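Local coordinates for 6-phospho-beta-d glycosidase (Streptococcus pyogenes, PDB 5FOO), which probably hydrolyses the beta-glycosidic bond of 6-phospho-beta-glucosides, as a member of glycoside hydrolase family 1, at residues Phe42-Pro48 / Trp422-Tyr428; Gln18-Ala24 / Asp49-Tyr55; Arg28-Tyr33 / Phe120-Ile124. The protein carries 1 engineered substitution. One frame throughout, in Å; residues are numbered along the deposited sequence.

The three contacts lie 13 to 14 Å apart, centre to centre, in the loops and short helices around the ligand pocket of a family 1 TIM barrel. Contact 3 is buried. Contacts 1 and 2 are partly buried and each includes residues exposed to solvent. Residues 42-48 run directly into 49-55, so contacts 1 and 2 share one loop. Contact 1 rests on tryptophan and apolar packing, contact 2 mainly on backbone hydrogen bonds, and contact 3 on a capped helix start beside apolar packing. W424 of contact 1 meets F31 and F120 of contact 3. Contacts 1 and 2 both bind 6-phosphocyclophellitol, through W424 and Q18.

Contact 1 of 3, residues Phe42-Pro48 / Trp422-Tyr428; sequences FYDYVGP and WSWLNAY. With JAZ (6-phosphocyclophellitol), chain G.
Two direct hydrogen bonds join V46 and Y43 to the loop 422-428. The indole N-H of W422 reaches the backbone oxygen of V46, with NE1 2.9 Å from O. The oxygen lies close to the indole plane, but the N-H meets the carbonyl from above its plane, 52° out, and not on a lone pair. W422 CG stands anti to the backbone N (chi1 -176°), which carries the indole across to the loop 42-48. The other bond is between backbones, Y43 N to L425 O at 3.1 Å. A water adds an indirect link: it donates to Y43 O and accepts from Y428 N.

The aromatic contacts gather on W422 and F42. P48 CB sits over the six-membered ring of W422, a CH-pi contact 3.7 Å from its centroid. G47 lies on the same face, and the backbone N of W424 lies over the opposite one. L425 CD2 lies over a face of the F42 ring in a second CH-pi contact, also 3.7 Å from the centroid. The F42 and W422 rings meet rim to rim, CE2 to CZ2 3.5 Å, with planes only 10° apart and neither over the other.

Apolar contacts fill in the rest. V46 CG1 meets the edge of the Y428 ring, 3.9 Å from CD2. The A427 methyl touches V46 CB and faces the backbone oxygens of Y43 and V46.

On the ligand side, W424 NE1 donates to O16 of 6-phosphocyclophellitol at 3.0 Å, in the plane of the indole. This loop is therefore part of the ligand pocket.

The loop 422-428 follows barrel strand 410-416. The loop 42-48 connects helix 30-37 to helix 54-67. F42, P48 and L425 pack against helix 30-37, while W424 touches P17 and Q18 of helix 16-19.

Contact 2 of 3, residues Gln18-Ala24 / Asp49-Tyr55; sequences QSEGRFA and DTASDAY. With JAZ (6-phosphocyclophellitol), chain G.
A type II' beta turn, T50 to D53, leads into helix 54-67 and lies against S19, E20 and G21 at the exit from helix 16-19. S19 O receives A54 N at 3.0 Å and, more weakly, S52 N at 3.2 Å. E20 O accepts Y55 N at 3.0 Å. The carbonyls at this exit thus meet the N-H groups of A54 and Y55, at the start of helix 54-67. R22 N donates to D49 O at 2.8 Å. Between these bonds, G21 has positive phi and no side chain, and its CA packs directly on T50 O.

Side chains add a second layer. Y55 CG lies opposite the backbone N (chi1 -178°), which lays the ring alongside F23. F23 CB lies 3.6 Å from CD2 of the Y55 ring, and F23 O sits over a face of that ring. The F23 ring reaches T50 and D53, with D49 O over one face. R22 NH1 makes a long salt bridge to D49 OD1 at 3.6 Å, and a further one to E36.

Q18 turns to the ligand pocket. Its OE1 accepts from O16 of 6-phosphocyclophellitol at 2.8 Å, and its NE2 donates to O15.

Around the contact, E20 reaches R81 and Y99, Y55 OH bonds D94 of helix 93-108, and R22 and D49 lean on helix 30-37.

Contact 3 of 3, residues Arg28-Tyr33 / Phe120-Ile124; sequences RNLFDY and FDLPI. With PO4 (phosphate ion), chain M.
The backbone oxygen of R28 is met by several groups of the segment 120-124. I124 N donates to it at 3.0 Å. P123 CA adds a C-H...O contact, and I124 CG2 also touches it. On the far side of the N29-P123 bridge, L122 O receives a weak bond from L30 N and a C-H...O contact from N29 CA at 3.3 Å.

N29 and D32 form a capping box at the start of helix 30-37. N29 OD1 accepts D32 N at 3.0 Å, while N29 N donates to D32 OD2 at 2.8 Å. That donor comes from the anti side of the carboxylate, 31° out of its plane, and OD2 is also salt-bridged to K25. The N29 CG group stands between backbone N and carbonyl carbon (chi1 70°), which swings the amide back over the helix start. Its ND2 binds Q78.

Apolar contact centres on I124. Its CG1 lies over a face of the Y33 ring, 4.0 Å from the centroid, and the side chains cross at about a right angle. I124 CD1 meets L30 CD2 at 3.6 Å. L30 CD1 packs on L122 CB, and F31 CE2 approaches F120 CB. F120 O, a polar neighbour, sits at the edge of the F31 ring.

R28, with H27, holds a phosphate ion, probably from the crystallisation liquor. Both the backbone N and the NE of R28 donate to O4, and NH2 donates to O1 at 3.2 Å, nearly straight at 172°. Y33 CD1 lies over a face of the guanidinium, and NH1 is salt-bridged to E36.

The capping box thus satisfies the N-H groups of N29 and D32, the bridge joins the starts of helices 30-37 and 124-130, and the charge of R28 is probably balanced by E36 and the bound anion.

Contact 1 of 3, residues Phe42-Pro48 / Trp422-Tyr428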
loop_
_atom_site.group_PDB
_atom_site.type_symbol
_atom_site.label_atom_id
_atom_site.label_comp_id
_atom_site.label_asym_id
_atom_site.label_seq_id
_atom_site.Cartn_x
_atom_site.Cartn_y
_atom_site.Cartn_z
ATOM N N PHE A 42 3.209 18.704 9.598
ATOM C CA PHE A 42 3.020 17.392 10.189
ATOM C C PHE A 42 2.351 17.524 11.499
ATOM O O PHE A 42 2.826 18.224 12.371
ATOM C CB PHE A 42 4.388 16.646 10.314
ATOM C CG PHE A 42 4.995 16.282 8.996
ATOM C CD1 PHE A 42 5.669 17.246 8.207
ATOM C CD2 PHE A 42 4.860 14.998 8.492
ATOM C CE1 PHE A 42 6.177 16.926 6.932
ATOM C CE2 PHE A 42 5.416 14.649 7.234
ATOM C CZ PHE A 42 6.076 15.604 6.441
ATOM N N TYR A 43 1.257 16.796 11.678
ATOM C CA TYR A 43 0.524 16.825 12.948
ATOM C C TYR A 43 1.351 16.675 14.241
ATOM O O TYR A 43 2.108 15.723 14.423
ATOM C CB TYR A 43 -0.595 15.792 12.909
ATOM C CG TYR A 43 -1.672 16.040 13.913
ATOM C CD1 TYR A 43 -2.684 16.971 13.678
ATOM C CD2 TYR A 43 -1.666 15.358 15.101
ATOM C CE1 TYR A 43 -3.679 17.188 14.640
ATOM C CE2 TYR A 43 -2.609 15.559 16.059
ATOM C CZ TYR A 43 -3.600 16.484 15.847
ATOM O OH TYR A 43 -4.500 16.598 16.869
ATOM N N ASP A 44 1.145 17.615 15.181
ATOM C CA ASP A 44 1.909 17.756 16.426
ATOM C C ASP A 44 3.413 17.840 16.210
ATOM O O ASP A 44 4.152 17.560 17.140
ATOM C CB ASP A 44 1.592 16.664 17.470
ATOM C CG ASP A 44 0.193 16.781 18.031
ATOM O OD1 ASP A 44 -0.426 17.823 17.900
ATOM O OD2 ASP A 44 -0.329 15.828 18.617
ATOM N N TYR A 45 3.836 18.236 15.006
ATOM C CA TYR A 45 5.230 18.300 14.623
ATOM C C TYR A 45 6.009 16.959 14.707
ATOM O O TYR A 45 7.224 16.976 14.767
ATOM C CB TYR A 45 5.967 19.409 15.443
ATOM C CG TYR A 45 5.165 20.678 15.562
ATOM C CD1 TYR A 45 5.065 21.555 14.494
ATOM C CD2 TYR A 45 4.500 20.997 16.752
ATOM C CE1 TYR A 45 4.294 22.740 14.599
ATOM C CE2 TYR A 45 3.740 22.168 16.862
ATOM C CZ TYR A 45 3.644 23.014 15.776
ATOM O OH TYR A 45 2.929 24.129 15.884
ATOM N N VAL A 46 5.328 15.824 14.646
ATOM C CA VAL A 46 5.999 14.519 14.772
ATOM C C VAL A 46 6.431 14.085 13.360
ATOM O O VAL A 46 5.630 13.982 12.429
ATOM C CB VAL A 46 5.104 13.491 15.470
ATOM C CG1 VAL A 46 5.835 12.132 15.665
ATOM C CG2 VAL A 46 4.649 14.087 16.817
ATOM N N GLY A 47 7.726 13.972 13.169
ATOM C CA GLY A 47 8.269 13.426 11.962
ATOM C C GLY A 47 8.601 11.966 12.148
ATOM O O GLY A 47 8.153 11.325 13.106
ATOM N N PRO A 48 9.397 11.456 11.209
ATOM C CA PRO A 48 9.724 10.054 11.159
ATOM C C PRO A 48 11.042 9.671 11.764
ATOM O O PRO A 48 11.517 8.555 11.482
ATOM C CB PRO A 48 9.773 9.804 9.638
ATOM C CG PRO A 48 10.391 11.082 9.104
ATOM C CD PRO A 48 9.692 12.135 9.915
ATOM N N TRP A 422 3.319 5.909 12.172
ATOM C CA TRP A 422 3.396 7.277 11.684
ATOM C C TRP A 422 2.744 7.360 10.332
ATOM O O TRP A 422 3.273 6.770 9.409
ATOM C CB TRP A 422 4.869 7.652 11.590
ATOM C CG TRP A 422 5.136 9.043 11.205
ATOM C CD1 TRP A 422 4.926 10.191 11.978
ATOM C CD2 TRP A 422 5.653 9.496 9.955
ATOM N NE1 TRP A 422 5.354 11.305 11.271
ATOM C CE2 TRP A 422 5.778 10.914 10.033
ATOM C CE3 TRP A 422 6.044 8.848 8.770
ATOM C CZ2 TRP A 422 6.235 11.675 8.975
ATOM C CZ3 TRP A 422 6.512 9.623 7.721
ATOM C CH2 TRP A 422 6.621 11.029 7.850
ATOM N N SER A 423 1.581 8.043 10.199
ATOM C CA SER A 423 0.920 8.148 8.884
ATOM C C SER A 423 1.223 9.480 8.129
ATOM O O SER A 423 0.327 10.283 7.875
ATOM C CB SER A 423 -0.639 7.892 8.841
ATOM O OG SER A 423 -1.358 7.090 9.824
ATOM N N TRP A 424 2.460 9.691 7.759
ATOM C CA TRP A 424 2.786 10.660 6.758
ATOM C C TRP A 424 2.424 12.077 7.369
ATOM O O TRP A 424 2.667 12.327 8.584
ATOM C CB TRP A 424 2.026 10.303 5.451
ATOM C CG TRP A 424 2.144 8.824 5.085
ATOM C CD1 TRP A 424 1.134 7.921 4.994
ATOM C CD2 TRP A 424 3.358 8.103 4.745
ATOM N NE1 TRP A 424 1.620 6.701 4.583
ATOM C CE2 TRP A 424 2.979 6.776 4.440
ATOM C CE3 TRP A 424 4.705 8.444 4.695
ATOM C CZ2 TRP A 424 3.911 5.785 4.129
ATOM C CZ3 TRP A 424 5.661 7.451 4.348
ATOM C CH2 TRP A 424 5.248 6.137 4.077
ATOM N N LEU A 425 1.753 12.927 6.589
ATOM C CA LEU A 425 1.368 14.264 7.079
ATOM C C LEU A 425 0.515 14.188 8.335
ATOM O O LEU A 425 0.693 15.014 9.217
ATOM C CB LEU A 425 0.691 15.083 5.986
ATOM C CG LEU A 425 1.626 15.398 4.842
ATOM C CD1 LEU A 425 0.836 16.088 3.756
ATOM C CD2 LEU A 425 2.811 16.252 5.276
ATOM N N ASN A 426 -0.307 13.161 8.506
ATOM C CA ASN A 426 -1.064 13.038 9.747
ATOM C C ASN A 426 -0.373 12.428 10.926
ATOM O O ASN A 426 -0.972 12.333 12.042
ATOM C CB ASN A 426 -2.357 12.297 9.467
ATOM C CG ASN A 426 -3.142 12.974 8.399
ATOM O OD1 ASN A 426 -3.267 12.494 7.301
ATOM N ND2 ASN A 426 -3.590 14.142 8.698
ATOM N N ALA A 427 0.869 11.978 10.715
ATOM C CA ALA A 427 1.667 11.446 11.818
ATOM C C ALA A 427 0.785 10.551 12.686
ATOM O O ALA A 427 0.204 9.654 12.143
ATOM C CB ALA A 427 2.313 12.587 12.608
ATOM N N TYR A 428 0.625 10.831 13.981
ATOM C CA TYR A 428 -0.124 9.996 14.915
ATOM C C TYR A 428 -1.453 10.608 15.291
ATOM O O TYR A 428 -2.021 10.270 16.310
ATOM C CB TYR A 428 0.748 9.758 16.199
ATOM C CG TYR A 428 1.907 8.785 15.953
ATOM C CD1 TYR A 428 1.741 7.400 16.074
ATOM C CD2 TYR A 428 3.163 9.261 15.591
ATOM C CE1 TYR A 428 2.800 6.514 15.805
ATOM C CE2 TYR A 428 4.236 8.407 15.331
ATOM C CZ TYR A 428 4.059 7.045 15.425
ATOM O OH TYR A 428 5.160 6.265 15.157
HETATM C C2 JAZ G . -1.495 4.561 5.428
HETATM C C3 JAZ G . -0.763 3.432 4.672
HETATM C C4 JAZ G . -1.382 3.218 3.295
HETATM C C5 JAZ G . -2.864 2.881 3.367
HETATM C C6 JAZ G . -3.602 3.904 4.202
HETATM C C7 JAZ G . -2.950 4.128 5.567
HETATM C C8 JAZ G . -3.778 5.045 6.463
HETATM O O9 JAZ G . -3.836 6.319 5.826
HETATM P P10 JAZ G . -3.940 7.625 6.724
HETATM O O11 JAZ G . -3.923 8.735 5.734
HETATM O O12 JAZ G . -2.957 7.606 7.820
HETATM O O13 JAZ G . -5.233 7.532 7.408
HETATM O O14 JAZ G . -3.731 5.127 3.465
HETATM O O15 JAZ G . -0.963 4.719 6.748
HETATM O O16 JAZ G . 0.571 3.846 4.516
HETATM O O17 JAZ G . -0.679 2.202 2.600
HETATM O O HOH W 1 1.525 13.175 15.605
#

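Contact 2 of 3, residues Gln18-Ala24 / Asp49-Tyr55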
loop_
_atom_site.group_PDB
_atom_site.type_symbol
_atom_site.label_atom_id
_atom_site.label_comp_id
_atom_site.label_asym_id
_atom_site.label_seq_id
_atom_site.Cartn_x
_atom_site.Cartn_y
_atom_site.Cartn_z
ATOM N N GLN A 18 7.082 4.060 8.141
ATOM C CA GLN A 18 6.083 4.396 9.118
ATOM C C GLN A 18 6.371 3.746 10.466
ATOM O O GLN A 18 5.809 4.176 11.462
ATOM C CB GLN A 18 4.728 3.999 8.626
ATOM C CG GLN A 18 4.348 4.727 7.359
ATOM C CD GLN A 18 3.022 4.291 6.817
ATOM O OE1 GLN A 18 2.949 3.414 5.931
ATOM N NE2 GLN A 18 1.944 4.944 7.290
ATOM N N SER A 19 7.248 2.721 10.512
ATOM C CA SER A 19 7.475 2.005 11.724
ATOM C C SER A 19 8.905 2.130 12.257
ATOM O O SER A 19 9.088 2.124 13.463
ATOM C CB SER A 19 7.104 0.526 11.501
ATOM O OG SER A 19 7.941 -0.053 10.490
ATOM N N GLU A 20 9.912 2.184 11.378
ATOM C CA GLU A 20 11.301 1.941 11.805
ATOM C C GLU A 20 11.920 3.029 12.648
ATOM O O GLU A 20 12.575 2.747 13.659
ATOM C CB GLU A 20 12.224 1.754 10.602
ATOM C CG GLU A 20 12.103 0.410 9.879
ATOM C CD GLU A 20 12.848 0.353 8.552
ATOM O OE1 GLU A 20 13.723 1.258 8.320
ATOM O OE2 GLU A 20 12.613 -0.621 7.758
ATOM N N GLY A 21 11.737 4.272 12.206
ATOM C CA GLY A 21 12.604 5.373 12.668
ATOM C C GLY A 21 13.809 5.473 11.745
ATOM O O GLY A 21 14.073 4.554 10.974
ATOM N N ARG A 22 14.511 6.603 11.801
ATOM C CA ARG A 22 15.684 6.847 10.968
ATOM C C ARG A 22 16.988 6.406 11.621
ATOM O O ARG A 22 18.043 6.634 11.072
ATOM C CB ARG A 22 15.754 8.304 10.611
ATOM C CG ARG A 22 14.613 8.699 9.659
ATOM C CD ARG A 22 14.777 10.176 9.199
ATOM N NE ARG A 22 16.078 10.446 8.591
ATOM C CZ ARG A 22 16.604 11.650 8.318
ATOM N NH1 ARG A 22 15.969 12.817 8.555
ATOM N NH2 ARG A 22 17.815 11.701 7.809
ATOM N N PHE A 23 16.894 5.716 12.755
ATOM C CA PHE A 23 18.040 5.216 13.458
ATOM C C PHE A 23 18.899 4.474 12.491
ATOM O O PHE A 23 18.366 3.615 11.846
ATOM C CB PHE A 23 17.615 4.246 14.533
ATOM C CG PHE A 23 16.701 4.849 15.546
ATOM C CD1 PHE A 23 17.202 5.628 16.555
ATOM C CD2 PHE A 23 15.313 4.602 15.494
ATOM C CE1 PHE A 23 16.346 6.180 17.503
ATOM C CE2 PHE A 23 14.473 5.140 16.446
ATOM C CZ PHE A 23 14.992 5.921 17.443
ATOM N N ALA A 24 20.203 4.831 12.423
ATOM C CA ALA A 24 21.217 4.249 11.510
ATOM C C ALA A 24 20.870 4.157 10.009
ATOM O O ALA A 24 21.358 3.255 9.319
ATOM C CB ALA A 24 21.657 2.890 12.003
ATOM N N ASP A 49 11.704 10.563 12.504
ATOM C CA ASP A 49 13.019 10.196 13.052
ATOM C C ASP A 49 13.006 8.979 13.996
ATOM O O ASP A 49 13.990 8.212 14.052
ATOM C CB ASP A 49 13.695 11.351 13.789
ATOM C CG ASP A 49 13.984 12.541 12.880
ATOM O OD1 ASP A 49 14.694 12.351 11.872
ATOM O OD2 ASP A 49 13.482 13.633 13.169
ATOM N N THR A 50 11.907 8.830 14.727
ATOM C CA THR A 50 11.775 7.710 15.611
ATOM C C THR A 50 10.623 6.813 15.204
ATOM O O THR A 50 10.780 5.607 15.320
ATOM C CB THR A 50 11.645 8.202 17.074
ATOM O OG1 THR A 50 12.923 8.729 17.436
ATOM C CG2 THR A 50 11.329 7.082 18.050
ATOM N N ALA A 51 9.522 7.402 14.705
ATOM C CA ALA A 51 8.324 6.728 14.321
ATOM C C ALA A 51 7.890 5.744 15.419
ATOM O O ALA A 51 7.779 6.159 16.566
ATOM C CB ALA A 51 8.522 6.056 12.954
ATOM N N SER A 52 7.704 4.440 15.131
ATOM C CA SER A 52 7.313 3.544 16.190
ATOM C C SER A 52 8.482 2.655 16.644
ATOM O O SER A 52 8.238 1.633 17.192
ATOM C CB SER A 52 6.057 2.734 15.805
ATOM O OG SER A 52 4.894 3.565 15.960
ATOM N N ASP A 53 9.721 3.070 16.412
ATOM C CA ASP A 53 10.898 2.467 17.034
ATOM C C ASP A 53 11.092 0.966 16.659
ATOM O O ASP A 53 11.712 0.188 17.415
ATOM C CB ASP A 53 10.849 2.649 18.582
ATOM C CG ASP A 53 12.184 2.345 19.274
ATOM O OD1 ASP A 53 13.227 2.664 18.606
ATOM O OD2 ASP A 53 12.165 1.796 20.468
ATOM N N ALA A 54 10.587 0.574 15.495
ATOM C CA ALA A 54 10.800 -0.797 15.016
ATOM C C ALA A 54 12.285 -1.112 14.739
ATOM O O ALA A 54 12.697 -2.288 14.820
ATOM C CB ALA A 54 9.938 -1.092 13.807
ATOM N N TYR A 55 13.104 -0.102 14.441
ATOM C CA TYR A 55 14.523 -0.344 14.369
ATOM C C TYR A 55 15.031 -1.157 15.608
ATOM O O TYR A 55 15.807 -2.138 15.465
ATOM C CB TYR A 55 15.355 0.922 14.133
ATOM C CG TYR A 55 16.839 0.605 14.011
ATOM C CD1 TYR A 55 17.378 0.185 12.808
ATOM C CD2 TYR A 55 17.698 0.665 15.126
ATOM C CE1 TYR A 55 18.714 -0.183 12.710
ATOM C CE2 TYR A 55 19.048 0.347 15.011
ATOM C CZ TYR A 55 19.543 -0.089 13.797
ATOM O OH TYR A 55 20.899 -0.428 13.632
HETATM C C2 JAZ G . -1.495 4.561 5.428
HETATM C C3 JAZ G . -0.763 3.432 4.672
HETATM C C4 JAZ G . -1.382 3.218 3.295
HETATM C C5 JAZ G . -2.864 2.881 3.367
HETATM C C6 JAZ G . -3.602 3.904 4.202
HETATM C C7 JAZ G . -2.950 4.128 5.567
HETATM C C8 JAZ G . -3.778 5.045 6.463
HETATM O O9 JAZ G . -3.836 6.319 5.826
HETATM P P10 JAZ G . -3.940 7.625 6.724
HETATM O O11 JAZ G . -3.923 8.735 5.734
HETATM O O12 JAZ G . -2.957 7.606 7.820
HETATM O O13 JAZ G . -5.233 7.532 7.408
HETATM O O14 JAZ G . -3.731 5.127 3.465
HETATM O O15 JAZ G . -0.963 4.719 6.748
HETATM O O16 JAZ G . 0.571 3.846 4.516
HETATM O O17 JAZ G . -0.679 2.202 2.600
#

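Contact 3 of 3, residues Arg28-Tyr33 / Phe120-Ile124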
loop_
_atom_site.group_PDB
_atom_site.type_symbol
_atom_site.label_atom_id
_atom_site.label_comp_id
_atom_site.label_asym_id
_atom_site.label_seq_id
_atom_site.Cartn_x
_atom_site.Cartn_y
_atom_site.Cartn_z
ATOM N N ARG A 28 18.101 9.883 3.250
ATOM C CA ARG A 28 16.732 10.363 3.380
ATOM C C ARG A 28 15.828 9.924 2.245
ATOM O O ARG A 28 16.201 10.009 1.060
ATOM C CB ARG A 28 16.699 11.906 3.448
ATOM C CG ARG A 28 17.523 12.455 4.638
ATOM C CD ARG A 28 17.787 13.953 4.533
ATOM N NE ARG A 28 18.560 14.248 3.345
ATOM C CZ ARG A 28 18.921 15.457 2.950
ATOM N NH1 ARG A 28 18.610 16.555 3.627
ATOM N NH2 ARG A 28 19.621 15.542 1.860
ATOM N N ASN A 29 14.638 9.466 2.620
ATOM C CA ASN A 29 13.592 9.324 1.668
ATOM C C ASN A 29 12.841 10.623 1.451
ATOM O O ASN A 29 13.144 11.597 2.094
ATOM C CB ASN A 29 12.696 8.098 2.002
ATOM C CG ASN A 29 11.838 8.260 3.253
ATOM O OD1 ASN A 29 11.185 9.260 3.473
ATOM N ND2 ASN A 29 11.748 7.194 4.009
ATOM N N LEU A 30 11.862 10.641 0.553
ATOM C CA LEU A 30 11.137 11.888 0.281
ATOM C C LEU A 30 10.507 12.417 1.520
ATOM O O LEU A 30 10.628 13.625 1.781
ATOM C CB LEU A 30 10.076 11.744 -0.779
ATOM C CG LEU A 30 10.576 11.275 -2.123
ATOM C CD1 LEU A 30 9.476 11.278 -3.157
ATOM C CD2 LEU A 30 11.769 12.089 -2.614
ATOM N N PHE A 31 9.842 11.562 2.300
ATOM C CA PHE A 31 9.179 12.072 3.529
ATOM C C PHE A 31 10.135 12.558 4.659
ATOM O O PHE A 31 9.839 13.546 5.325
ATOM C CB PHE A 31 8.176 11.076 4.086
ATOM C CG PHE A 31 6.779 11.275 3.563
ATOM C CD1 PHE A 31 5.961 12.266 4.097
ATOM C CD2 PHE A 31 6.265 10.440 2.557
ATOM C CE1 PHE A 31 4.666 12.434 3.617
ATOM C CE2 PHE A 31 4.984 10.601 2.067
ATOM C CZ PHE A 31 4.168 11.607 2.585
ATOM N N ASP A 32 11.278 11.887 4.832
ATOM C CA ASP A 32 12.272 12.309 5.767
ATOM C C ASP A 32 12.709 13.730 5.394
ATOM O O ASP A 32 12.877 14.579 6.286
ATOM C CB ASP A 32 13.536 11.449 5.742
ATOM C CG ASP A 32 13.280 9.967 5.948
ATOM O OD1 ASP A 32 12.434 9.615 6.791
ATOM O OD2 ASP A 32 13.979 9.158 5.281
ATOM N N TYR A 33 12.942 13.955 4.100
ATOM C CA TYR A 33 13.391 15.250 3.607
ATOM C C TYR A 33 12.371 16.362 3.836
ATOM O O TYR A 33 12.706 17.491 4.329
ATOM C CB TYR A 33 13.698 15.202 2.118
ATOM C CG TYR A 33 14.112 16.547 1.583
ATOM C CD1 TYR A 33 15.374 17.060 1.888
ATOM C CD2 TYR A 33 13.273 17.279 0.726
ATOM C CE1 TYR A 33 15.781 18.288 1.384
ATOM C CE2 TYR A 33 13.668 18.504 0.202
ATOM C CZ TYR A 33 14.922 19.003 0.560
ATOM O OH TYR A 33 15.342 20.178 0.074
ATOM N N PHE A 120 6.151 4.714 -0.796
ATOM C CA PHE A 120 6.238 6.167 -0.874
ATOM C C PHE A 120 7.599 6.710 -0.453
ATOM O O PHE A 120 7.684 7.849 0.078
ATOM C CB PHE A 120 5.163 6.823 0.046
ATOM C CG PHE A 120 3.757 6.261 -0.078
ATOM C CD1 PHE A 120 3.306 5.539 -1.172
ATOM C CD2 PHE A 120 2.854 6.517 0.944
ATOM C CE1 PHE A 120 1.976 5.051 -1.237
ATOM C CE2 PHE A 120 1.541 6.054 0.900
ATOM C CZ PHE A 120 1.095 5.328 -0.205
ATOM N N ASP A 121 8.667 5.918 -0.656
ATOM C CA ASP A 121 9.951 6.242 -0.090
ATOM C C ASP A 121 11.128 6.240 -1.022
ATOM O O ASP A 121 12.214 5.814 -0.643
ATOM C CB ASP A 121 10.233 5.376 1.161
ATOM C CG ASP A 121 10.397 3.876 0.829
ATOM O OD1 ASP A 121 9.839 3.424 -0.205
ATOM O OD2 ASP A 121 11.097 3.171 1.601
ATOM N N LEU A 122 10.945 6.811 -2.195
ATOM C CA LEU A 122 12.052 7.152 -3.068
ATOM C C LEU A 122 13.130 7.929 -2.296
ATOM O O LEU A 122 12.824 8.868 -1.535
ATOM C CB LEU A 122 11.527 7.963 -4.266
ATOM C CG LEU A 122 12.576 8.357 -5.283
ATOM C CD1 LEU A 122 12.797 7.246 -6.296
ATOM C CD2 LEU A 122 12.203 9.656 -5.983
ATOM N N PRO A 123 14.404 7.603 -2.496
ATOM C CA PRO A 123 15.481 8.497 -1.988
ATOM C C PRO A 123 15.433 9.923 -2.567
ATOM O O PRO A 123 15.410 10.125 -3.811
ATOM C CB PRO A 123 16.762 7.837 -2.471
ATOM C CG PRO A 123 16.418 6.446 -2.795
ATOM C CD PRO A 123 14.958 6.484 -3.272
ATOM N N ILE A 124 15.421 10.911 -1.684
ATOM C CA ILE A 124 15.540 12.326 -2.135
ATOM C C ILE A 124 16.718 12.536 -3.085
ATOM O O ILE A 124 16.589 13.273 -4.048
ATOM C CB ILE A 124 15.548 13.318 -0.946
ATOM C CG1 ILE A 124 15.267 14.778 -1.409
ATOM C CG2 ILE A 124 16.860 13.223 -0.205
ATOM C CD1 ILE A 124 13.909 14.984 -2.080
HETATM P P PO4 M . 20.836 11.724 1.235
HETATM O O1 PO4 M . 20.686 12.946 0.336
HETATM O O2 PO4 M . 22.134 11.630 2.004
HETATM O O3 PO4 M . 20.875 10.479 0.246
HETATM O O4 PO4 M . 19.801 11.846 2.278
#